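Long-range contacts in cyclin-dependent kinase inhibitor 3 (Homo sapiens, PDB 1FPZ), which dephosphorylates the cell-cycle kinase CDK2 in a cyclin-dependent manner, as a dual-specificity protein phosphatase acting on phosphotyrosine as well as on phosphoserine or phosphothreonine: residues Q73-F78 with K135-S140; T25-S30 with T64-S69; C46-C51 with S85-P90; E125-L130 with A152-Y157; I108-T113 with L144-L149. The protein carries 1 engineered substitution. All blocks are in the same frame, centred on the assembly; numbering follows the deposited sequence.

Contact 1 pairs two central strands of the sheet, and the other four lie around it. Contact 2 backs onto it through L67, whose CD2 is 3.8 Å from L137 CD2. Contact 3 joins it where H139 CE1 meets L48 CD1 at 3.3 Å, and contact 4 through F76 CZ, 3.7 Å from L126 CD2. Strand 136-139 leads into the engineered S140, at the predicted phosphocysteine position; S140 OG is 3.0 Å from R146 CB, which brings in contact 5 and the bound sulfate. Contacts 4 and 5 share helix 146-158. Contacts 2 and 5 have centres about 22 Å apart, on opposite sides of the chain's centre.

Contact 1: Q73-F78 with K135-S140; sequences QDIFVF and KTLIHS. Engineered in segment 135-140: S140 (natural residue Cys).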
# COMPACT_ATOMS: atom_id res chain seq x y z
N GLN A 73 -11.03 7.74 1.11
CA GLN A 73 -12.24 6.94 1.20
C GLN A 73 -11.97 5.48 1.55
O GLN A 73 -12.74 4.85 2.28
CB GLN A 73 -12.99 7.01 -0.12
CG GLN A 73 -12.99 8.38 -0.74
CD GLN A 73 -14.20 8.59 -1.60
OE1 GLN A 73 -15.28 8.90 -1.10
NE2 GLN A 73 -14.04 8.40 -2.91
N ASP A 74 -10.89 4.94 1.00
CA ASP A 74 -10.50 3.57 1.25
C ASP A 74 -9.03 3.50 1.63
O ASP A 74 -8.21 4.15 0.97
CB ASP A 74 -10.72 2.73 -0.01
CG ASP A 74 -12.19 2.54 -0.33
OD1 ASP A 74 -12.89 3.54 -0.60
OD2 ASP A 74 -12.64 1.37 -0.33
N ILE A 75 -8.68 2.73 2.67
CA ILE A 75 -7.28 2.56 3.12
C ILE A 75 -6.86 1.08 3.16
O ILE A 75 -7.58 0.27 3.72
CB ILE A 75 -7.06 3.13 4.53
CG1 ILE A 75 -7.36 4.62 4.55
CG2 ILE A 75 -5.60 2.92 4.97
CD1 ILE A 75 -7.33 5.18 5.92
N PHE A 76 -5.71 0.73 2.56
CA PHE A 76 -5.23 -0.66 2.57
C PHE A 76 -4.06 -0.74 3.55
O PHE A 76 -3.09 0.01 3.44
CB PHE A 76 -4.75 -1.13 1.19
CG PHE A 76 -5.87 -1.29 0.18
CD1 PHE A 76 -6.61 -0.19 -0.26
CD2 PHE A 76 -6.15 -2.54 -0.35
CE1 PHE A 76 -7.63 -0.35 -1.22
CE2 PHE A 76 -7.16 -2.71 -1.31
CZ PHE A 76 -7.89 -1.62 -1.74
N VAL A 77 -4.15 -1.68 4.48
CA VAL A 77 -3.14 -1.85 5.51
C VAL A 77 -2.42 -3.18 5.38
O VAL A 77 -3.07 -4.23 5.40
CB VAL A 77 -3.78 -1.78 6.89
CG1 VAL A 77 -2.73 -2.01 7.97
CG2 VAL A 77 -4.47 -0.43 7.06
N PHE A 78 -1.10 -3.15 5.25
CA PHE A 78 -0.36 -4.39 5.13
C PHE A 78 0.44 -4.73 6.38
O PHE A 78 1.23 -5.65 6.35
CB PHE A 78 0.57 -4.39 3.91
CG PHE A 78 -0.10 -3.94 2.63
CD1 PHE A 78 0.15 -2.65 2.12
CD2 PHE A 78 -0.90 -4.80 1.91
CE1 PHE A 78 -0.39 -2.24 0.89
CE2 PHE A 78 -1.45 -4.39 0.68
CZ PHE A 78 -1.18 -3.10 0.17
N LYS A 135 -10.96 7.84 -3.60
CA LYS A 135 -9.69 8.34 -3.12
C LYS A 135 -9.08 7.21 -2.29
O LYS A 135 -9.55 6.92 -1.18
CB LYS A 135 -9.89 9.57 -2.26
CG LYS A 135 -8.61 10.11 -1.63
CD LYS A 135 -8.73 11.58 -1.35
CE LYS A 135 -7.42 12.16 -0.84
NZ LYS A 135 -7.34 13.63 -1.09
N THR A 136 -8.04 6.58 -2.81
CA THR A 136 -7.42 5.46 -2.11
C THR A 136 -5.99 5.66 -1.60
O THR A 136 -5.12 6.16 -2.30
CB THR A 136 -7.45 4.25 -3.03
OG1 THR A 136 -8.80 4.00 -3.40
CG2 THR A 136 -6.88 3.03 -2.35
N LEU A 137 -5.75 5.19 -0.38
CA LEU A 137 -4.45 5.28 0.28
C LEU A 137 -3.96 3.91 0.79
O LEU A 137 -4.76 3.13 1.33
CB LEU A 137 -4.59 6.23 1.45
CG LEU A 137 -3.75 5.94 2.68
CD1 LEU A 137 -2.33 6.39 2.42
CD2 LEU A 137 -4.37 6.66 3.89
N ILE A 138 -2.66 3.61 0.65
CA ILE A 138 -2.13 2.33 1.14
C ILE A 138 -0.92 2.54 2.03
O ILE A 138 -0.14 3.46 1.81
CB ILE A 138 -1.77 1.36 -0.03
CG1 ILE A 138 -0.37 1.65 -0.60
CG2 ILE A 138 -2.78 1.53 -1.15
CD1 ILE A 138 -0.05 0.86 -1.83
N HIS A 139 -0.75 1.71 3.04
CA HIS A 139 0.39 1.87 3.91
C HIS A 139 0.82 0.59 4.61
O HIS A 139 0.04 -0.32 4.83
CB HIS A 139 0.11 2.93 4.98
CG HIS A 139 -0.50 2.38 6.24
ND1 HIS A 139 0.13 1.46 7.04
CD2 HIS A 139 -1.67 2.68 6.87
CE1 HIS A 139 -0.61 1.21 8.10
NE2 HIS A 139 -1.71 1.94 8.02
N SER A 140 2.09 0.58 4.96
CA SER A 140 2.74 -0.50 5.66
C SER A 140 3.23 0.11 6.98
O SER A 140 2.52 0.87 7.63
CB SER A 140 3.94 -0.97 4.86
OG SER A 140 3.65 -2.17 4.20
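Strands 74-77 and 136-139 run parallel in the middle of the protein-tyrosine-phosphatase sheet, and the second delivers S140, engineered from the natural Cys, to the start of the phosphate-binding loop. Main-chain bonds alternate along the pair: L137 N reaches D74 O, F76 N reaches L137 O, and H139 N reaches F76 O at 2.9 Å. At the entering end K135 O is gripped twice, by Q73 N and D74 N. On the face covered by helix 116-131, F76 CE1 rests 3.6 Å from T136 CG2, while D74 turns its carboxylate to R134 and H104. The other face carries I75 and L137, lying side by side with I75 CG1 3.7 Å from L137 CD2. Beyond them V77 and H139 also run alongside each other, V77 CG2 approaching H139 NE2 to 3.8 Å. H139 has chi1 at 90°, which swings its ring back beside V77; ND1 donates to S140 O, a bent bond whose modelled 2.5 Å is doubtfully short, and NE2 has a weak bond to Y96 OH. With H139 cut back to an alanine, the methyls of V77 would probably lose the ring beside them, leaving a gap there, and Y96 OH its weak partner. At the leaving end F78 N bonds to H139 O, and F78 CB lies 3.8 Å from S140 OG.

Contact 2: T25-S30 with T64-S69; sequences TPIHIS and TEELKS
The extended, irregular chain 25-30 passes across one side of helix 64-69, coming nearest where P26 CA stands 7.2 Å from E66 CA. This fastens the N-terminal lead-in to strand 30-33 onto the helix that precedes strand 74-77 in the phosphatase fold; residues 1-34 form the region that interacts with CDK2. No hydrogen bond crosses the contact, which works by side-chain packing at the margin of the fold. I27 covers the most ground. Its CD1 enters between two neighbouring residues of the helix, 3.4 Å from E66 CG and close to the branch of L67. I27 and E66 run antiparallel alongside each other, while L67 lies crosswise to I27. The chi1 of I27 is 19°, well off a staggered value, which suggests some strain in fitting the side chain here. E66 sends its CG anti to the backbone N (chi1 158°) and then bends at chi2, so that the aliphatic part lies along I27 while the carboxylate turns to the proline: E66 OE2 is 3.0 Å from P26 CB. Cutting E66 back to an alanine takes away CG and the carboxylate and would probably leave the CG1 and CD1 end of I27 and the P26 ring without their neighbour. R58 also touches I27, next to the helix. Deeper in, I27 CD1 sits tightly against the L67 branch, 3.5 Å from L67 CG, and I29 CD1 reaches L67 CD2 at 4.0 Å.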
# COMPACT_ATOMS: atom_id res chain seq x y z
N THR A 25 3.09 17.67 13.49
CA THR A 25 2.95 17.70 12.00
C THR A 25 1.80 16.80 11.53
O THR A 25 1.29 15.98 12.29
CB THR A 25 4.25 17.23 11.29
OG1 THR A 25 4.16 17.52 9.90
CG2 THR A 25 4.46 15.73 11.44
N PRO A 26 1.38 16.97 10.27
CA PRO A 26 0.28 16.15 9.74
C PRO A 26 0.65 14.66 9.63
O PRO A 26 0.79 13.95 10.65
CB PRO A 26 0.02 16.78 8.38
CG PRO A 26 0.33 18.22 8.62
CD PRO A 26 1.62 18.13 9.38
N ILE A 27 0.78 14.23 8.39
CA ILE A 27 1.13 12.86 7.99
C ILE A 27 1.22 13.06 6.50
O ILE A 27 0.26 13.55 5.89
CB ILE A 27 0.01 11.85 8.25
CG1 ILE A 27 -1.32 12.59 8.40
CG2 ILE A 27 0.36 10.97 9.42
CD1 ILE A 27 -2.53 11.68 8.42
N HIS A 28 2.34 12.69 5.92
CA HIS A 28 2.45 12.90 4.50
C HIS A 28 2.14 11.71 3.61
O HIS A 28 2.64 10.61 3.83
CB HIS A 28 3.82 13.43 4.13
CG HIS A 28 3.85 14.01 2.76
ND1 HIS A 28 4.89 13.81 1.89
CD2 HIS A 28 2.94 14.76 2.10
CE1 HIS A 28 4.62 14.41 0.74
NE2 HIS A 28 3.44 15.00 0.85
N ILE A 29 1.35 11.98 2.58
CA ILE A 29 0.93 11.00 1.59
C ILE A 29 1.71 11.29 0.31
O ILE A 29 1.73 12.43 -0.16
CB ILE A 29 -0.57 11.17 1.29
CG1 ILE A 29 -1.37 11.16 2.59
CG2 ILE A 29 -1.04 10.08 0.33
CD1 ILE A 29 -2.86 11.35 2.40
N SER A 30 2.36 10.27 -0.23
CA SER A 30 3.11 10.39 -1.49
C SER A 30 2.18 9.87 -2.58
O SER A 30 1.88 8.68 -2.64
CB SER A 30 4.35 9.53 -1.42
OG SER A 30 5.16 9.94 -0.35
N THR A 64 -5.95 9.95 11.80
CA THR A 64 -7.15 9.38 11.21
C THR A 64 -8.05 10.52 10.70
O THR A 64 -8.42 10.55 9.53
CB THR A 64 -7.92 8.51 12.27
OG1 THR A 64 -7.17 7.32 12.57
CG2 THR A 64 -9.31 8.13 11.76
N GLU A 65 -8.38 11.45 11.60
CA GLU A 65 -9.22 12.61 11.27
C GLU A 65 -8.64 13.42 10.11
O GLU A 65 -9.36 13.88 9.23
CB GLU A 65 -9.34 13.50 12.50
CG GLU A 65 -10.41 14.55 12.39
CD GLU A 65 -11.79 13.98 12.55
OE1 GLU A 65 -12.24 13.24 11.65
OE2 GLU A 65 -12.43 14.25 13.59
N GLU A 66 -7.32 13.58 10.12
CA GLU A 66 -6.63 14.31 9.06
C GLU A 66 -6.88 13.64 7.70
O GLU A 66 -7.23 14.30 6.72
CB GLU A 66 -5.13 14.33 9.34
CG GLU A 66 -4.29 14.55 8.11
CD GLU A 66 -3.99 16.02 7.84
OE1 GLU A 66 -4.92 16.85 7.87
OE2 GLU A 66 -2.80 16.33 7.59
N LEU A 67 -6.69 12.32 7.66
CA LEU A 67 -6.88 11.54 6.45
C LEU A 67 -8.33 11.63 6.01
O LEU A 67 -8.62 11.74 4.82
CB LEU A 67 -6.53 10.07 6.70
CG LEU A 67 -5.09 9.75 7.07
CD1 LEU A 67 -5.02 8.32 7.59
CD2 LEU A 67 -4.17 9.94 5.85
N LYS A 68 -9.23 11.57 6.98
CA LYS A 68 -10.66 11.65 6.72
C LYS A 68 -10.98 13.02 6.12
O LYS A 68 -11.78 13.14 5.18
CB LYS A 68 -11.42 11.46 8.03
CG LYS A 68 -12.89 11.81 7.96
CD LYS A 68 -13.64 10.88 7.05
CE LYS A 68 -15.11 11.19 7.12
NZ LYS A 68 -15.93 10.19 6.40
N SER A 69 -10.34 14.05 6.68
CA SER A 69 -10.51 15.44 6.25
C SER A 69 -9.90 15.68 4.87
O SER A 69 -10.22 16.67 4.21
CB SER A 69 -9.84 16.37 7.26
OG SER A 69 -9.72 17.69 6.76

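Contact 3: C46-C51 with S85-P90; sequences CALPGC and SKYRVP
Two side chains of 46-51 come obliquely onto the Y87 ring, C51 through its sulfur and L48 through CD2. C51 SG lies 4.6 Å from the Y87 ring centroid and 41° off the ring normal, a Cys sulfur-aromatic contact; it also touches Y87 CB at 3.5 Å. L48 CD2 presses on Y87 CD1 at 3.4 Å, the two side chains running at a slant to each other. K86 CB lies over one face of the same ring, offset toward its rim. Outside the two segments Y141 stacks with the ring and F53 meets it edge-to-face, so Y87 belongs to a small aromatic cluster. The leucine extends to the ring because its CG is anti to the backbone N (chi1 -175°), and the same CD2 methyl meets V89 CG2 at 4.0 Å. V89 continues the packing along the backbone of the turn: its CG1 lies 3.5 Å from G50 O and near P49 O. A side chain on G50 would have its CB crowded against V89 CG1, and the positive phi of G50 also suits a glycine. D63 takes the G50 N-H from outside. L48, whose side chain is about 7 Å from that of S140, thus ties this packing to the edge of the active site, where it also touches H139. The contact joins two local motifs: a type II beta turn from L48 to C51, closed by a weak bond, and the Schellman motif that ends helix 81-86, with R88 at C-prime and R88 N bonded to S85 O at 2.8 Å.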
# COMPACT_ATOMS: atom_id res chain seq x y z
N CYS A 46 2.00 5.75 2.27
CA CYS A 46 2.50 6.41 3.48
C CYS A 46 3.02 5.43 4.52
O CYS A 46 3.00 4.22 4.32
CB CYS A 46 1.39 7.25 4.12
SG CYS A 46 0.07 6.30 4.92
N ALA A 47 3.52 5.99 5.62
CA ALA A 47 4.02 5.20 6.74
C ALA A 47 2.87 5.00 7.73
O ALA A 47 1.79 5.57 7.57
CB ALA A 47 5.15 5.94 7.43
N LEU A 48 3.12 4.21 8.77
CA LEU A 48 2.09 3.92 9.76
C LEU A 48 1.50 5.12 10.48
O LEU A 48 2.18 5.82 11.23
CB LEU A 48 2.63 2.91 10.77
CG LEU A 48 1.65 2.40 11.83
CD1 LEU A 48 0.33 1.99 11.20
CD2 LEU A 48 2.29 1.22 12.55
N PRO A 49 0.22 5.37 10.27
CA PRO A 49 -0.44 6.50 10.93
C PRO A 49 -0.55 6.24 12.44
O PRO A 49 -0.80 5.11 12.87
CB PRO A 49 -1.82 6.54 10.26
CG PRO A 49 -1.64 5.71 8.99
CD PRO A 49 -0.71 4.62 9.42
N GLY A 50 -0.37 7.29 13.24
CA GLY A 50 -0.45 7.14 14.68
C GLY A 50 0.61 6.26 15.32
O GLY A 50 0.51 5.94 16.51
N CYS A 51 1.63 5.87 14.56
CA CYS A 51 2.69 5.02 15.09
C CYS A 51 3.39 5.67 16.27
O CYS A 51 3.63 6.89 16.29
CB CYS A 51 3.70 4.69 14.00
SG CYS A 51 4.97 3.55 14.52
N SER A 85 0.25 -3.79 17.40
CA SER A 85 0.41 -3.87 18.85
C SER A 85 1.71 -3.19 19.24
O SER A 85 1.72 -2.23 20.02
CB SER A 85 0.44 -5.33 19.30
OG SER A 85 -0.87 -5.83 19.50
N LYS A 86 2.81 -3.69 18.69
CA LYS A 86 4.12 -3.12 18.96
C LYS A 86 4.13 -1.60 18.93
O LYS A 86 4.49 -0.94 19.90
CB LYS A 86 5.14 -3.62 17.94
CG LYS A 86 6.47 -2.87 18.01
CD LYS A 86 7.54 -3.56 17.20
CE LYS A 86 7.87 -4.92 17.79
NZ LYS A 86 8.90 -5.62 16.99
N TYR A 87 3.73 -1.04 17.80
CA TYR A 87 3.71 0.40 17.59
C TYR A 87 2.51 1.10 18.26
O TYR A 87 2.17 2.24 17.94
CB TYR A 87 3.74 0.66 16.08
CG TYR A 87 4.81 -0.15 15.36
CD1 TYR A 87 4.55 -0.75 14.12
CD2 TYR A 87 6.08 -0.35 15.92
CE1 TYR A 87 5.52 -1.52 13.47
CE2 TYR A 87 7.05 -1.12 15.28
CZ TYR A 87 6.76 -1.70 14.05
OH TYR A 87 7.71 -2.47 13.43
N ARG A 88 1.89 0.40 19.22
CA ARG A 88 0.75 0.90 19.97
C ARG A 88 -0.42 1.49 19.19
O ARG A 88 -0.89 2.59 19.48
CB ARG A 88 1.19 1.91 21.05
CG ARG A 88 1.49 1.24 22.41
CD ARG A 88 1.60 2.20 23.60
NE ARG A 88 2.85 2.96 23.60
CZ ARG A 88 3.33 3.60 24.66
NH1 ARG A 88 2.67 3.59 25.81
NH2 ARG A 88 4.48 4.26 24.57
N VAL A 89 -0.89 0.74 18.19
CA VAL A 89 -2.04 1.14 17.37
C VAL A 89 -2.85 -0.12 17.05
O VAL A 89 -3.22 -0.36 15.90
CB VAL A 89 -1.61 1.82 16.03
CG1 VAL A 89 -1.76 3.33 16.13
CG2 VAL A 89 -0.16 1.46 15.70
N PRO A 90 -3.16 -0.92 18.07
CA PRO A 90 -3.92 -2.17 17.95
C PRO A 90 -5.32 -1.98 17.39
O PRO A 90 -5.87 -2.87 16.74
CB PRO A 90 -3.95 -2.70 19.38
CG PRO A 90 -2.73 -2.06 20.02
CD PRO A 90 -2.82 -0.67 19.48

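Contact 4: E125-L130 with A152-Y157; sequences ELTTCL and ACLLLY
L154 is the centrepiece, reaching from helix 146-158 to L126 and L130 on helix 116-131, two helices that pack on one side of the phosphatase sheet. The short helical segments cross at -74° with their axes 11.4 Å apart, a wide spacing bridged by long side chains. L154 has its CG anti to the backbone N (chi1 177°), which carries the isobutyl group straight out toward the other helix. Its two methyls divide the work: L154 CD1 lies 3.9 Å from L126 CB, and L154 CD2 stands 4.2 Å from L130 CD1, one helical turn further on. L126 meets L154 at a slant, its CD1 4.0 Å from L154 CD1, while its other methyl faces the sheet at F76. M123, a turn before T127, also touches L154 and Y157 and extends the apolar layer along helix 116-131. T127 closes the partly exposed side. The hydroxyl is directed back onto its own helix, where OG1 is hydrogen-bonded to M123 O, so its polar need is met there and not by the tyrosine. The T127 side chain lies crosswise to that of Y157, and no hydrogen bond joins the two helical segments. The threonine oxygen comes in at the edge of the tyrosine ring, near its plane, with T127 OG1 3.4 Å from Y157 CE2.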
# COMPACT_ATOMS: atom_id res chain seq x y z
N GLU A 125 -9.36 -5.55 -5.44
CA GLU A 125 -10.02 -4.53 -4.64
C GLU A 125 -9.48 -3.14 -5.00
O GLU A 125 -10.21 -2.14 -4.93
CB GLU A 125 -9.82 -4.79 -3.13
CG GLU A 125 -10.55 -6.03 -2.58
CD GLU A 125 -10.38 -6.20 -1.08
OE1 GLU A 125 -11.06 -7.06 -0.48
OE2 GLU A 125 -9.59 -5.47 -0.47
N LEU A 126 -8.20 -3.07 -5.37
CA LEU A 126 -7.59 -1.79 -5.74
C LEU A 126 -8.23 -1.31 -7.04
O LEU A 126 -8.69 -0.18 -7.13
CB LEU A 126 -6.08 -1.95 -5.92
CG LEU A 126 -5.17 -2.07 -4.68
CD1 LEU A 126 -3.79 -2.58 -5.07
CD2 LEU A 126 -5.07 -0.69 -4.03
N THR A 127 -8.24 -2.18 -8.04
CA THR A 127 -8.81 -1.82 -9.32
C THR A 127 -10.22 -1.31 -9.18
O THR A 127 -10.59 -0.33 -9.82
CB THR A 127 -8.78 -2.99 -10.27
OG1 THR A 127 -7.43 -3.49 -10.34
CG2 THR A 127 -9.22 -2.56 -11.64
N THR A 128 -11.01 -1.95 -8.33
CA THR A 128 -12.38 -1.53 -8.11
C THR A 128 -12.45 -0.14 -7.50
O THR A 128 -13.34 0.65 -7.85
CB THR A 128 -13.12 -2.49 -7.19
OG1 THR A 128 -13.22 -3.77 -7.83
CG2 THR A 128 -14.49 -1.96 -6.86
N CYS A 129 -11.55 0.16 -6.57
CA CYS A 129 -11.52 1.46 -5.93
C CYS A 129 -11.27 2.53 -6.99
O CYS A 129 -11.87 3.59 -6.95
CB CYS A 129 -10.39 1.55 -4.88
SG CYS A 129 -10.83 1.30 -3.12
N LEU A 130 -10.40 2.24 -7.94
CA LEU A 130 -10.08 3.20 -8.98
C LEU A 130 -11.24 3.32 -9.98
O LEU A 130 -11.68 4.42 -10.28
CB LEU A 130 -8.77 2.80 -9.69
CG LEU A 130 -7.59 2.55 -8.73
CD1 LEU A 130 -6.43 1.92 -9.48
CD2 LEU A 130 -7.17 3.83 -8.08
N ALA A 152 3.78 -1.54 -7.19
CA ALA A 152 4.46 -1.98 -8.40
C ALA A 152 3.75 -3.18 -9.01
O ALA A 152 3.74 -3.36 -10.23
CB ALA A 152 5.89 -2.31 -8.08
N CYS A 153 3.17 -4.02 -8.17
CA CYS A 153 2.41 -5.15 -8.68
C CYS A 153 1.18 -4.64 -9.45
O CYS A 153 0.83 -5.18 -10.49
CB CYS A 153 1.96 -6.04 -7.52
SG CYS A 153 2.99 -7.46 -7.27
N LEU A 154 0.53 -3.60 -8.92
CA LEU A 154 -0.67 -3.03 -9.55
C LEU A 154 -0.33 -2.46 -10.94
O LEU A 154 -1.14 -2.54 -11.84
CB LEU A 154 -1.28 -1.93 -8.65
CG LEU A 154 -2.52 -1.17 -9.21
CD1 LEU A 154 -3.77 -2.01 -9.05
CD2 LEU A 154 -2.74 0.17 -8.48
N LEU A 155 0.86 -1.90 -11.10
CA LEU A 155 1.26 -1.36 -12.40
C LEU A 155 1.38 -2.52 -13.39
O LEU A 155 0.85 -2.44 -14.49
CB LEU A 155 2.59 -0.59 -12.31
CG LEU A 155 2.49 0.69 -11.48
CD1 LEU A 155 3.82 1.39 -11.43
CD2 LEU A 155 1.41 1.62 -12.09
N LEU A 156 2.07 -3.60 -13.00
CA LEU A 156 2.19 -4.77 -13.88
C LEU A 156 0.79 -5.32 -14.14
O LEU A 156 0.47 -5.78 -15.24
CB LEU A 156 3.01 -5.87 -13.21
CG LEU A 156 4.53 -5.82 -13.13
CD1 LEU A 156 5.10 -4.45 -13.45
CD2 LEU A 156 4.89 -6.24 -11.74
N TYR A 157 -0.03 -5.27 -13.10
CA TYR A 157 -1.38 -5.78 -13.16
C TYR A 157 -2.22 -5.04 -14.19
O TYR A 157 -2.86 -5.67 -15.03
CB TYR A 157 -2.01 -5.69 -11.77
CG TYR A 157 -3.35 -6.38 -11.64
CD1 TYR A 157 -3.44 -7.77 -11.57
CD2 TYR A 157 -4.52 -5.63 -11.62
CE1 TYR A 157 -4.69 -8.40 -11.47
CE2 TYR A 157 -5.76 -6.23 -11.52
CZ TYR A 157 -5.84 -7.61 -11.44
OH TYR A 157 -7.09 -8.17 -11.30

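Contact 5: I108-T113 with L144-L149; sequences IADGGT and LGRSCL. With SO4 (sulfate ion), chain G.
R146 holds the contact together, its guanidinium lying between the loop 108-113 and a bound sulfate, which probably comes from the crystallisation liquor. R146 NH1 donates to I108 O at 2.6 Å, in the guanidinium plane and with an N-H...O angle of 152°. Along another edge R146 NE is directed at sulfate O1, but the bond is modelled so short that its length is doubtful. Over one face of the guanidinium sits D110 CA, 3.2 Å above the plane. The D110 side chain runs across that of R146, its carboxylate plane turned 38° from the guanidinium; the two form a long salt bridge, D110 OD2 3.8 Å from R146 NH2 and well out of the guanidinium plane, with no N-H aimed at it. The chain of R146 is bent at chi3 (-74°), which lays the guanidinium beside the loop. Its backbone N also donates to sulfate O4, less surely placed, and G145 is the N-cap, so the start of the helix faces the anion and would probably favour it. Residues 140-146 form the phosphate-binding loop (CX5R) of the family, from the engineered S140 to R146. In the second shell E83 forms a salt bridge to R146 NH1, and a type II turn from A109 to G112 shapes the loop 108-113. Further along, L149 CD2 packs 3.9 Å from T113 CG2. Loop 108-113 lies between strand 102-105 and helix 116-131, I108 pairing by backbone with F78 beyond strand 74-77, while L149, on helix 146-158, and T113 both lean on Q185 of helix 183-189.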
# COMPACT_ATOMS: atom_id res chain seq x y z
N ILE A 108 0.87 -8.60 5.40
CA ILE A 108 1.97 -9.20 4.65
C ILE A 108 3.17 -9.11 5.59
O ILE A 108 3.39 -8.10 6.28
CB ILE A 108 2.28 -8.46 3.34
CG1 ILE A 108 1.02 -8.36 2.48
CG2 ILE A 108 3.31 -9.23 2.55
CD1 ILE A 108 1.26 -7.66 1.14
N ALA A 109 3.91 -10.20 5.67
CA ALA A 109 5.06 -10.29 6.54
C ALA A 109 6.09 -9.19 6.29
O ALA A 109 6.50 -8.98 5.16
CB ALA A 109 5.69 -11.65 6.37
N ASP A 110 6.51 -8.50 7.35
CA ASP A 110 7.52 -7.45 7.23
C ASP A 110 8.72 -8.01 6.46
O ASP A 110 9.32 -9.00 6.87
CB ASP A 110 7.97 -6.98 8.62
CG ASP A 110 9.07 -5.94 8.56
OD1 ASP A 110 10.03 -6.14 7.79
OD2 ASP A 110 8.97 -4.93 9.28
N GLY A 111 9.06 -7.38 5.35
CA GLY A 111 10.16 -7.84 4.54
C GLY A 111 9.74 -9.00 3.66
O GLY A 111 10.54 -9.52 2.89
N GLY A 112 8.48 -9.39 3.75
CA GLY A 112 8.00 -10.50 2.94
C GLY A 112 7.15 -10.15 1.74
O GLY A 112 7.21 -9.04 1.21
N THR A 113 6.35 -11.11 1.29
CA THR A 113 5.49 -10.89 0.14
C THR A 113 4.16 -11.61 0.33
O THR A 113 4.05 -12.54 1.12
CB THR A 113 6.18 -11.39 -1.12
OG1 THR A 113 6.40 -12.80 -1.01
CG2 THR A 113 7.52 -10.70 -1.30
N LEU A 144 7.49 1.55 2.47
CA LEU A 144 8.66 1.36 1.66
C LEU A 144 9.03 -0.10 1.55
O LEU A 144 9.82 -0.60 2.34
CB LEU A 144 9.80 2.13 2.32
CG LEU A 144 11.18 2.05 1.69
CD1 LEU A 144 11.20 2.92 0.45
CD2 LEU A 144 12.22 2.53 2.69
N GLY A 145 8.45 -0.79 0.58
CA GLY A 145 8.78 -2.19 0.43
C GLY A 145 7.54 -3.00 0.22
O GLY A 145 7.24 -3.43 -0.90
N ARG A 146 6.82 -3.24 1.31
CA ARG A 146 5.59 -3.99 1.19
C ARG A 146 4.63 -3.13 0.38
O ARG A 146 4.02 -3.62 -0.56
CB ARG A 146 5.05 -4.33 2.59
CG ARG A 146 5.83 -5.48 3.27
CD ARG A 146 5.27 -5.87 4.65
NE ARG A 146 5.60 -4.88 5.67
CZ ARG A 146 5.25 -4.98 6.94
NH1 ARG A 146 4.55 -6.04 7.36
NH2 ARG A 146 5.59 -4.02 7.79
N SER A 147 4.53 -1.85 0.71
CA SER A 147 3.63 -0.96 -0.02
C SER A 147 4.04 -0.74 -1.46
O SER A 147 3.19 -0.73 -2.35
CB SER A 147 3.51 0.40 0.66
OG SER A 147 2.76 0.29 1.85
N CYS A 148 5.35 -0.59 -1.70
CA CYS A 148 5.83 -0.39 -3.06
C CYS A 148 5.69 -1.66 -3.86
O CYS A 148 5.48 -1.63 -5.08
CB CYS A 148 7.28 0.03 -3.05
SG CYS A 148 7.51 1.45 -2.03
N LEU A 149 5.78 -2.79 -3.16
CA LEU A 149 5.64 -4.09 -3.81
C LEU A 149 4.22 -4.19 -4.40
O LEU A 149 4.05 -4.55 -5.57
CB LEU A 149 5.87 -5.21 -2.79
CG LEU A 149 5.76 -6.67 -3.20
CD1 LEU A 149 7.06 -7.12 -3.81
CD2 LEU A 149 5.47 -7.51 -1.98
S SO4 G . 7.90 -2.25 4.50
O1 SO4 G . 7.32 -3.55 4.74
O2 SO4 G . 9.33 -2.47 4.23
O3 SO4 G . 7.65 -1.37 5.67
O4 SO4 G . 7.34 -1.66 3.27